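Local coordinates for protein cytosolic phospholipase A2 delta (Homo sapiens, PDB 5IZ5) that hydrolyses glycerophospholipids at the sn-2 position in a calcium-dependent manner, preferring linoleic acid there and releasing a free fatty acid and a lysophospholipid, at residues B[533-545]-B[577-590]. The protein carries 3 engineered substitutions. Residues are numbered along the deposited sequence; the frame is centred on the assembly and turned at random.
With SO4 (sulfate ion), chain M.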
ATOM      1  N   ASN B 533      -7.163  -4.024   9.454  1.00 35.49           N
ATOM      2  CA  ASN B 533      -8.325  -4.642   8.774  1.00 38.34           C
ATOM      3  C   ASN B 533      -8.426  -6.174   8.832  1.00 39.31           C
ATOM      4  O   ASN B 533      -9.326  -6.764   8.236  1.00 37.06           O
ATOM      5  CB  ASN B 533      -8.559  -4.105   7.341  1.00 37.47           C
ATOM      6  CG  ASN B 533      -7.531  -4.565   6.320  1.00 39.36           C
ATOM      7  OD1 ASN B 533      -6.726  -5.462   6.555  1.00 39.40           O
ATOM      8  ND2 ASN B 533      -7.570  -3.932   5.144  1.00 41.88           N
ATOM      9  N   ILE B 534      -7.533  -6.819   9.583  1.00 40.77           N
ATOM     10  CA  ILE B 534      -7.772  -8.204   9.994  1.00 41.75           C
ATOM     11  C   ILE B 534      -9.154  -8.283  10.663  1.00 42.64           C
ATOM     12  O   ILE B 534      -9.859  -9.281  10.546  1.00 39.20           O
ATOM     13  CB  ILE B 534      -6.668  -8.748  10.941  1.00 42.58           C
ATOM     14  CG1 ILE B 534      -6.796 -10.264  11.116  1.00 44.47           C
ATOM     15  CG2 ILE B 534      -6.718  -8.063  12.304  1.00 42.70           C
ATOM     16  CD1 ILE B 534      -6.301 -11.053   9.923  1.00 46.10           C
ATOM     17  N   PHE B 535      -9.551  -7.201  11.326  1.00 43.68           N
ATOM     18  CA  PHE B 535     -10.855  -7.154  11.979  1.00 44.52           C
ATOM     19  C   PHE B 535     -12.038  -7.124  11.009  1.00 45.72           C
ATOM     20  O   PHE B 535     -13.137  -7.521  11.389  1.00 45.94           O
ATOM     21  CB  PHE B 535     -10.957  -5.982  12.951  1.00 45.57           C
ATOM     22  CG  PHE B 535     -10.191  -6.182  14.227  1.00 47.96           C
ATOM     23  CD1 PHE B 535     -10.812  -6.608  15.402  1.00 50.95           C
ATOM     24  CD2 PHE B 535      -8.839  -5.938  14.249  1.00 49.35           C
ATOM     25  CE1 PHE B 535     -10.075  -6.785  16.564  1.00 52.32           C
ATOM     26  CE2 PHE B 535      -8.096  -6.117  15.398  1.00 51.14           C
ATOM     27  CZ  PHE B 535      -8.713  -6.542  16.561  1.00 51.92           C
ATOM     28  N   SER B 536     -11.824  -6.646   9.781  1.00 46.92           N
ATOM     29  CA  SER B 536     -12.824  -6.747   8.718  1.00 49.23           C
ATOM     30  C   SER B 536     -13.113  -8.202   8.403  1.00 50.09           C
ATOM     31  O   SER B 536     -14.259  -8.577   8.183  1.00 48.91           O
ATOM     32  CB  SER B 536     -12.366  -6.041   7.436  1.00 48.63           C
ATOM     33  OG  SER B 536     -12.125  -4.672   7.679  1.00 50.58           O
ATOM     34  N   LEU B 537     -12.072  -9.024   8.373  1.00 49.91           N
ATOM     35  CA  LEU B 537     -12.272 -10.439   8.137  1.00 52.91           C
ATOM     36  C   LEU B 537     -12.925 -11.118   9.337  1.00 50.61           C
ATOM     37  O   LEU B 537     -13.766 -11.992   9.160  1.00 50.13           O
ATOM     38  CB  LEU B 537     -10.947 -11.109   7.782  1.00 57.45           C
ATOM     39  CG  LEU B 537     -10.863 -12.638   7.723  1.00 62.44           C
ATOM     40  CD1 LEU B 537      -9.682 -13.048   6.860  1.00 66.13           C
ATOM     41  CD2 LEU B 537     -10.724 -13.274   9.103  1.00 63.35           C
ATOM     42  N   ASN B 538     -12.556 -10.722  10.553  1.00 49.29           N
ATOM     43  CA  ASN B 538     -13.210 -11.281  11.734  1.00 49.57           C
ATOM     44  C   ASN B 538     -14.686 -10.902  11.812  1.00 50.49           C
ATOM     45  O   ASN B 538     -15.511 -11.675  12.303  1.00 50.12           O
ATOM     46  CB  ASN B 538     -12.519 -10.858  13.021  1.00 50.09           C
ATOM     47  CG  ASN B 538     -11.154 -11.486  13.179  1.00 49.92           C
ATOM     48  OD1 ASN B 538     -10.755 -12.344  12.388  1.00 51.71           O
ATOM     49  ND2 ASN B 538     -10.426 -11.054  14.194  1.00 50.23           N
ATOM     50  N   LEU B 539     -15.019  -9.707  11.333  1.00 50.37           N
ATOM     51  CA  LEU B 539     -16.411  -9.256  11.336  1.00 50.75           C
ATOM     52  C   LEU B 539     -17.193 -10.081  10.316  1.00 50.38           C
ATOM     53  O   LEU B 539     -18.325 -10.475  10.564  1.00 49.11           O
ATOM     54  CB  LEU B 539     -16.508  -7.762  11.004  1.00 52.67           C
ATOM     55  CG  LEU B 539     -17.833  -7.037  11.274  1.00 54.47           C
ATOM     56  CD1 LEU B 539     -18.328  -7.189  12.704  1.00 54.82           C
ATOM     57  CD2 LEU B 539     -17.703  -5.550  10.933  1.00 56.96           C
ATOM     58  N   LEU B 540     -16.556 -10.378   9.191  1.00 51.97           N
ATOM     59  CA  LEU B 540     -17.204 -11.130   8.127  1.00 53.23           C
ATOM     60  C   LEU B 540     -17.525 -12.565   8.560  1.00 55.71           C
ATOM     61  O   LEU B 540     -18.621 -13.056   8.302  1.00 54.88           O
ATOM     62  CB  LEU B 540     -16.316 -11.117   6.877  1.00 54.73           C
ATOM     63  CG  LEU B 540     -16.842 -11.938   5.666  1.00 57.32           C
ATOM     64  CD1 LEU B 540     -16.865 -11.156   4.356  1.00 58.25           C
ATOM     65  CD2 LEU B 540     -16.016 -13.201   5.469  1.00 57.70           C
ATOM     66  N   ASP B 541     -16.573 -13.230   9.212  1.00 58.64           N
ATOM     67  CA  ASP B 541     -16.791 -14.589   9.726  1.00 59.85           C
ATOM     68  C   ASP B 541     -17.808 -14.660  10.866  1.00 58.82           C
ATOM     69  O   ASP B 541     -18.626 -15.581  10.926  1.00 61.64           O
ATOM     70  CB  ASP B 541     -15.483 -15.208  10.229  1.00 63.87           C
ATOM     71  CG  ASP B 541     -14.539 -15.632   9.112  1.00 66.28           C
ATOM     72  OD1 ASP B 541     -14.916 -15.591   7.916  1.00 70.79           O
ATOM     73  OD2 ASP B 541     -13.395 -16.017   9.448  1.00 69.57           O
ATOM     74  N   ALA B 542     -17.732 -13.712  11.790  1.00 55.45           N
ATOM     75  CA  ALA B 542     -18.663 -13.670  12.913  1.00 54.19           C
ATOM     76  C   ALA B 542     -20.102 -13.402  12.464  1.00 54.77           C
ATOM     77  O   ALA B 542     -21.046 -13.853  13.108  1.00 54.76           O
ATOM     78  CB  ALA B 542     -18.230 -12.619  13.918  1.00 54.60           C
ATOM     79  N   TRP B 543     -20.261 -12.674  11.361  1.00 54.76           N
ATOM     80  CA  TRP B 543     -21.578 -12.224  10.916  1.00 54.39           C
ATOM     81  C   TRP B 543     -22.244 -13.085   9.861  1.00 55.74           C
ATOM     82  O   TRP B 543     -23.448 -13.291   9.926  1.00 53.40           O
ATOM     83  CB  TRP B 543     -21.511 -10.789  10.383  1.00 53.04           C
ATOM     84  CG  TRP B 543     -21.558  -9.745  11.460  1.00 51.70           C
ATOM     85  CD1 TRP B 543     -21.429  -9.953  12.801  1.00 51.34           C
ATOM     86  CD2 TRP B 543     -21.739  -8.334  11.289  1.00 50.03           C
ATOM     87  NE1 TRP B 543     -21.533  -8.764  13.480  1.00 50.96           N
ATOM     88  CE2 TRP B 543     -21.718  -7.753  12.574  1.00 50.77           C
ATOM     89  CE3 TRP B 543     -21.920  -7.505  10.176  1.00 50.58           C
ATOM     90  CZ2 TRP B 543     -21.866  -6.379  12.776  1.00 49.40           C
ATOM     91  CZ3 TRP B 543     -22.070  -6.139  10.380  1.00 49.84           C
ATOM     92  CH2 TRP B 543     -22.038  -5.592  11.669  1.00 48.57           C
ATOM     93  N   TYR B 544     -21.465 -13.559   8.895  1.00 57.09           N
ATOM     94  CA  TYR B 544     -21.979 -14.219   7.707  1.00 61.65           C
ATOM     95  C   TYR B 544     -21.543 -15.670   7.696  1.00 69.35           C
ATOM     96  O   TYR B 544     -20.351 -15.975   7.744  1.00 68.63           O
ATOM     97  CB  TYR B 544     -21.474 -13.517   6.447  1.00 61.57           C
ATOM     98  CG  TYR B 544     -21.843 -12.058   6.420  1.00 61.27           C
ATOM     99  CD1 TYR B 544     -20.969 -11.113   6.925  1.00 59.89           C
ATOM    100  CD2 TYR B 544     -23.074 -11.623   5.925  1.00 60.34           C
ATOM    101  CE1 TYR B 544     -21.291  -9.772   6.928  1.00 58.92           C
ATOM    102  CE2 TYR B 544     -23.401 -10.278   5.923  1.00 59.02           C
ATOM    103  CZ  TYR B 544     -22.500  -9.364   6.429  1.00 57.44           C
ATOM    104  OH  TYR B 544     -22.790  -8.038   6.447  1.00 53.23           O
ATOM    105  N   ASP B 545     -22.518 -16.568   7.640  1.00 78.75           N
ATOM    106  CA  ASP B 545     -22.231 -17.984   7.497  1.00 85.55           C
ATOM    107  C   ASP B 545     -21.758 -18.223   6.068  1.00 89.73           C
ATOM    108  O   ASP B 545     -22.538 -18.640   5.213  1.00 91.76           O
ATOM    109  CB  ASP B 545     -23.487 -18.817   7.819  1.00 87.94           C
ATOM    110  CG  ASP B 545     -23.171 -20.281   8.091  1.00 89.69           C
ATOM    111  OD1 ASP B 545     -22.131 -20.774   7.597  1.00 88.68           O
ATOM    112  OD2 ASP B 545     -23.968 -20.935   8.806  1.00 90.74           O
ATOM    113  N   ARG B 577     -10.891 -16.769  18.611  1.00 69.84           N
ATOM    114  CA  ARG B 577     -10.771 -15.678  17.635  1.00 71.96           C
ATOM    115  C   ARG B 577     -12.046 -14.855  17.485  1.00 71.89           C
ATOM    116  O   ARG B 577     -12.027 -13.647  17.691  1.00 72.57           O
ATOM    117  CB  ARG B 577     -10.351 -16.231  16.267  1.00 72.55           C
ATOM    118  CG  ARG B 577     -10.032 -15.166  15.223  1.00 74.01           C
ATOM    119  CD  ARG B 577      -9.476 -15.786  13.951  1.00 74.85           C
ATOM    120  NE  ARG B 577     -10.452 -16.663  13.300  1.00 75.62           N
ATOM    121  CZ  ARG B 577     -11.266 -16.317  12.301  1.00 76.15           C
ATOM    122  NH1 ARG B 577     -11.255 -15.090  11.786  1.00 75.12           N
ATOM    123  NH2 ARG B 577     -12.108 -17.217  11.806  1.00 77.54           N
ATOM    124  N   LEU B 578     -13.148 -15.513  17.134  1.00 71.63           N
ATOM    125  CA  LEU B 578     -14.418 -14.826  16.897  1.00 71.90           C
ATOM    126  C   LEU B 578     -15.316 -14.828  18.132  1.00 74.40           C
ATOM    127  O   LEU B 578     -16.485 -15.211  18.059  1.00 73.91           O
ATOM    128  CB  LEU B 578     -15.154 -15.473  15.723  1.00 69.79           C
ATOM    129  CG  LEU B 578     -14.353 -15.601  14.429  1.00 68.83           C
ATOM    130  CD1 LEU B 578     -15.207 -16.268  13.366  1.00 67.26           C
ATOM    131  CD2 LEU B 578     -13.847 -14.247  13.951  1.00 68.88           C
ATOM    132  N   GLU B 579     -14.770 -14.390  19.263  1.00 78.03           N
ATOM    133  CA  GLU B 579     -15.550 -14.287  20.491  1.00 80.79           C
ATOM    134  C   GLU B 579     -15.196 -13.041  21.294  1.00 78.15           C
ATOM    135  O   GLU B 579     -14.163 -12.965  21.962  1.00 82.88           O
ATOM    136  CB  GLU B 579     -15.431 -15.563  21.334  1.00 85.88           C
ATOM    137  CG  GLU B 579     -16.639 -16.479  21.184  1.00 89.45           C
ATOM    138  CD  GLU B 579     -16.350 -17.916  21.567  1.00 91.97           C
ATOM    139  OE1 GLU B 579     -15.792 -18.142  22.661  1.00 95.35           O
ATOM    140  OE2 GLU B 579     -16.691 -18.819  20.775  1.00 94.33           O
ATOM    141  N   ALA B 580     -16.075 -12.058  21.170  1.00 73.35           N
ATOM    142  CA  ALA B 580     -16.057 -10.848  21.964  1.00 69.43           C
ATOM    143  C   ALA B 580     -17.447 -10.251  21.808  1.00 67.44           C
ATOM    144  O   ALA B 580     -18.133 -10.537  20.826  1.00 68.64           O
ATOM    145  CB  ALA B 580     -14.997  -9.891  21.453  1.00 69.34           C
ATOM    146  N   SER B 581     -17.865  -9.425  22.757  1.00 65.98           N
ATOM    147  CA  SER B 581     -19.238  -8.941  22.784  1.00 66.92           C
ATOM    148  C   SER B 581     -19.623  -8.152  21.537  1.00 66.53           C
ATOM    149  O   SER B 581     -20.661  -8.413  20.943  1.00 66.55           O
ATOM    150  CB  SER B 581     -19.469  -8.049  23.996  1.00 67.90           C
ATOM    151  OG  SER B 581     -19.248  -8.761  25.198  1.00 72.85           O
ATOM    152  N   TRP B 582     -18.793  -7.177  21.168  1.00 63.14           N
ATOM    153  CA  TRP B 582     -19.089  -6.287  20.034  1.00 59.60           C
ATOM    154  C   TRP B 582     -19.270  -7.020  18.703  1.00 58.52           C
ATOM    155  O   TRP B 582     -19.988  -6.553  17.822  1.00 59.20           O
ATOM    156  CB  TRP B 582     -17.973  -5.236  19.879  1.00 57.60           C
ATOM    157  CG  TRP B 582     -16.718  -5.754  19.231  1.00 54.03           C
ATOM    158  CD1 TRP B 582     -15.677  -6.380  19.853  1.00 52.21           C
ATOM    159  CD2 TRP B 582     -16.375  -5.692  17.839  1.00 52.38           C
ATOM    160  NE1 TRP B 582     -14.712  -6.721  18.939  1.00 50.10           N
ATOM    161  CE2 TRP B 582     -15.113  -6.307  17.697  1.00 51.00           C
ATOM    162  CE3 TRP B 582     -17.011  -5.182  16.701  1.00 51.56           C
ATOM    163  CZ2 TRP B 582     -14.474  -6.423  16.461  1.00 51.43           C
ATOM    164  CZ3 TRP B 582     -16.371  -5.298  15.470  1.00 51.15           C
ATOM    165  CH2 TRP B 582     -15.116  -5.912  15.363  1.00 51.15           C
ATOM    166  N   LEU B 583     -18.623  -8.172  18.585  1.00 58.39           N
ATOM    167  CA  LEU B 583     -18.500  -8.895  17.330  1.00 59.70           C
ATOM    168  C   LEU B 583     -19.652  -9.885  17.039  1.00 60.32           C
ATOM    169  O   LEU B 583     -19.768 -10.386  15.916  1.00 58.38           O
ATOM    170  CB  LEU B 583     -17.157  -9.633  17.350  1.00 59.79           C
ATOM    171  CG  LEU B 583     -16.598 -10.168  16.040  1.00 60.82           C
ATOM    172  CD1 LEU B 583     -16.731  -9.146  14.921  1.00 61.33           C
ATOM    173  CD2 LEU B 583     -15.147 -10.593  16.218  1.00 60.92           C
ATOM    174  N   GLN B 584     -20.507 -10.147  18.025  1.00 61.30           N
ATOM    175  CA  GLN B 584     -21.496 -11.226  17.915  1.00 65.62           C
ATOM    176  C   GLN B 584     -22.685 -10.896  17.000  1.00 67.31           C
ATOM    177  O   GLN B 584     -23.088  -9.740  16.897  1.00 67.49           O
ATOM    178  CB  GLN B 584     -22.006 -11.619  19.310  1.00 67.29           C
ATOM    179  CG  GLN B 584     -20.969 -12.249  20.235  1.00 69.66           C
ATOM    180  CD  GLN B 584     -20.406 -13.568  19.719  1.00 72.30           C
ATOM    181  OE1 GLN B 584     -21.103 -14.345  19.066  1.00 75.34           O
ATOM    182  NE2 GLN B 584     -19.135 -13.830  20.020  1.00 73.86           N
ATOM    183  N   PRO B 585     -23.271 -11.927  16.356  1.00 67.97           N
ATOM    184  CA  PRO B 585     -24.264 -11.728  15.286  1.00 66.85           C
ATOM    185  C   PRO B 585     -25.606 -11.091  15.681  1.00 62.24           C
ATOM    186  O   PRO B 585     -26.330 -10.632  14.797  1.00 65.34           O
ATOM    187  CB  PRO B 585     -24.517 -13.154  14.756  1.00 67.52           C
ATOM    188  CG  PRO B 585     -23.510 -14.038  15.408  1.00 68.14           C
ATOM    189  CD  PRO B 585     -23.105 -13.357  16.675  1.00 68.76           C
ATOM    190  N   GLY B 586     -25.947 -11.066  16.966  1.00 56.36           N
ATOM    191  CA  GLY B 586     -27.247 -10.528  17.386  1.00 54.16           C
ATOM    192  C   GLY B 586     -27.243  -9.096  17.903  1.00 50.85           C
ATOM    193  O   GLY B 586     -28.211  -8.654  18.525  1.00 48.25           O
ATOM    194  N   THR B 587     -26.181  -8.343  17.632  1.00 49.89           N
ATOM    195  CA  THR B 587     -26.021  -7.046  18.308  1.00 48.74           C
ATOM    196  C   THR B 587     -26.853  -5.971  17.616  1.00 46.81           C
ATOM    197  O   THR B 587     -27.374  -6.177  16.516  1.00 47.14           O
ATOM    198  CB  THR B 587     -24.554  -6.565  18.371  1.00 48.47           C
ATOM    199  OG1 THR B 587     -23.991  -6.537  17.054  1.00 47.59           O
ATOM    200  CG2 THR B 587     -23.700  -7.457  19.281  1.00 48.88           C
ATOM    201  N   ALA B 588     -26.984  -4.822  18.268  1.00 45.32           N
ATOM    202  CA  ALA B 588     -27.580  -3.658  17.623  1.00 44.97           C
ATOM    203  C   ALA B 588     -26.779  -3.311  16.366  1.00 44.61           C
ATOM    204  O   ALA B 588     -27.348  -2.947  15.341  1.00 44.99           O
ATOM    205  CB  ALA B 588     -27.630  -2.477  18.580  1.00 44.10           C
ATOM    206  N   LEU B 589     -25.459  -3.464  16.447  1.00 45.07           N
ATOM    207  CA  LEU B 589     -24.570  -3.172  15.329  1.00 45.74           C
ATOM    208  C   LEU B 589     -24.887  -4.087  14.151  1.00 45.96           C
ATOM    209  O   LEU B 589     -25.042  -3.624  13.022  1.00 43.81           O
ATOM    210  CB  LEU B 589     -23.103  -3.358  15.742  1.00 45.11           C
ATOM    211  CG  LEU B 589     -21.996  -2.533  15.073  1.00 46.81           C
ATOM    212  CD1 LEU B 589     -20.740  -3.389  14.922  1.00 45.53           C
ATOM    213  CD2 LEU B 589     -22.377  -1.923  13.733  1.00 46.72           C
ATOM    214  N   ALA B 590     -24.969  -5.387  14.426  1.00 46.78           N
ATOM    215  CA  ALA B 590     -25.266  -6.377  13.399  1.00 45.96           C
ATOM    216  C   ALA B 590     -26.658  -6.164  12.828  1.00 44.23           C
ATOM    217  O   ALA B 590     -26.851  -6.217  11.621  1.00 43.29           O
ATOM    218  CB  ALA B 590     -25.138  -7.786  13.961  1.00 46.78           C
TER
HETATM  219  S   SO4 M 901     -19.384  -5.112  26.650  1.00123.32           S
HETATM  220  O1  SO4 M 901     -19.064  -5.000  28.093  1.00122.98           O
HETATM  221  O2  SO4 M 901     -18.209  -4.714  25.843  1.00121.18           O
HETATM  222  O3  SO4 M 901     -19.758  -6.506  26.335  1.00120.14           O
HETATM  223  O4  SO4 M 901     -20.525  -4.232  26.320  1.00123.30           O
HETATM  224  O   HOH W   1     -21.712  -7.562  16.078  1.00 49.13           O
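A542 and L578, then W543 and P585, bring the backbones together with CA atoms 5.9 and 5.2 Å apart, as the irregular chain of 577-590 runs along one flank of helix 534-543 before starting a helix of its own at A588. R577 suits its place beside the middle of the helix: its long chain, bent at chi3 (63°), carries the guanidinium to N538 and D541, one turn apart. NH2 meets D541 OD2 at 2.9 Å in a salt bridge whose N-H...O bond is fairly straight (159°), approaching the anti side of a carboxylate that stands almost perpendicular to the guanidinium; NH1 gives a more bent bond to N538 OD1, 2.9 Å away, reaching it from above the amide plane. Were R577 replaced by an alanine, the D541 carboxylate would probably lose this opposite charge and N538 OD1 this donor. L578 lays CD2 over one guanidinium face, offset toward the rim, while its CD1 lies 3.3 Å from D541 CB; the small methyl of A542 lets L583 CG settle 3.6 Å from its CB. L583 CD1 presses tightly on L539 CD1. The first torsion of W543 (chi1 -82°) swings its indole to the side where A590 lies, with L539 CD1 on the opposite face; A590 CA makes a CH-pi contact 3.9 Å from the six-membered ring centroid. At the indole edge, NE1 donates to a water that also binds W582 O, Q584 O and T587 OG1, the hydroxyl that N-caps the new helix through A590 N. Farther back, W582 CZ2 meets F535 CD1 edge to edge, and both rings pack against W432. The F535 end lies beside the nucleophile S365 and substrate-binding G335, so the helix probably forms part of the active-site surroundings in the patatin-like catalytic domain.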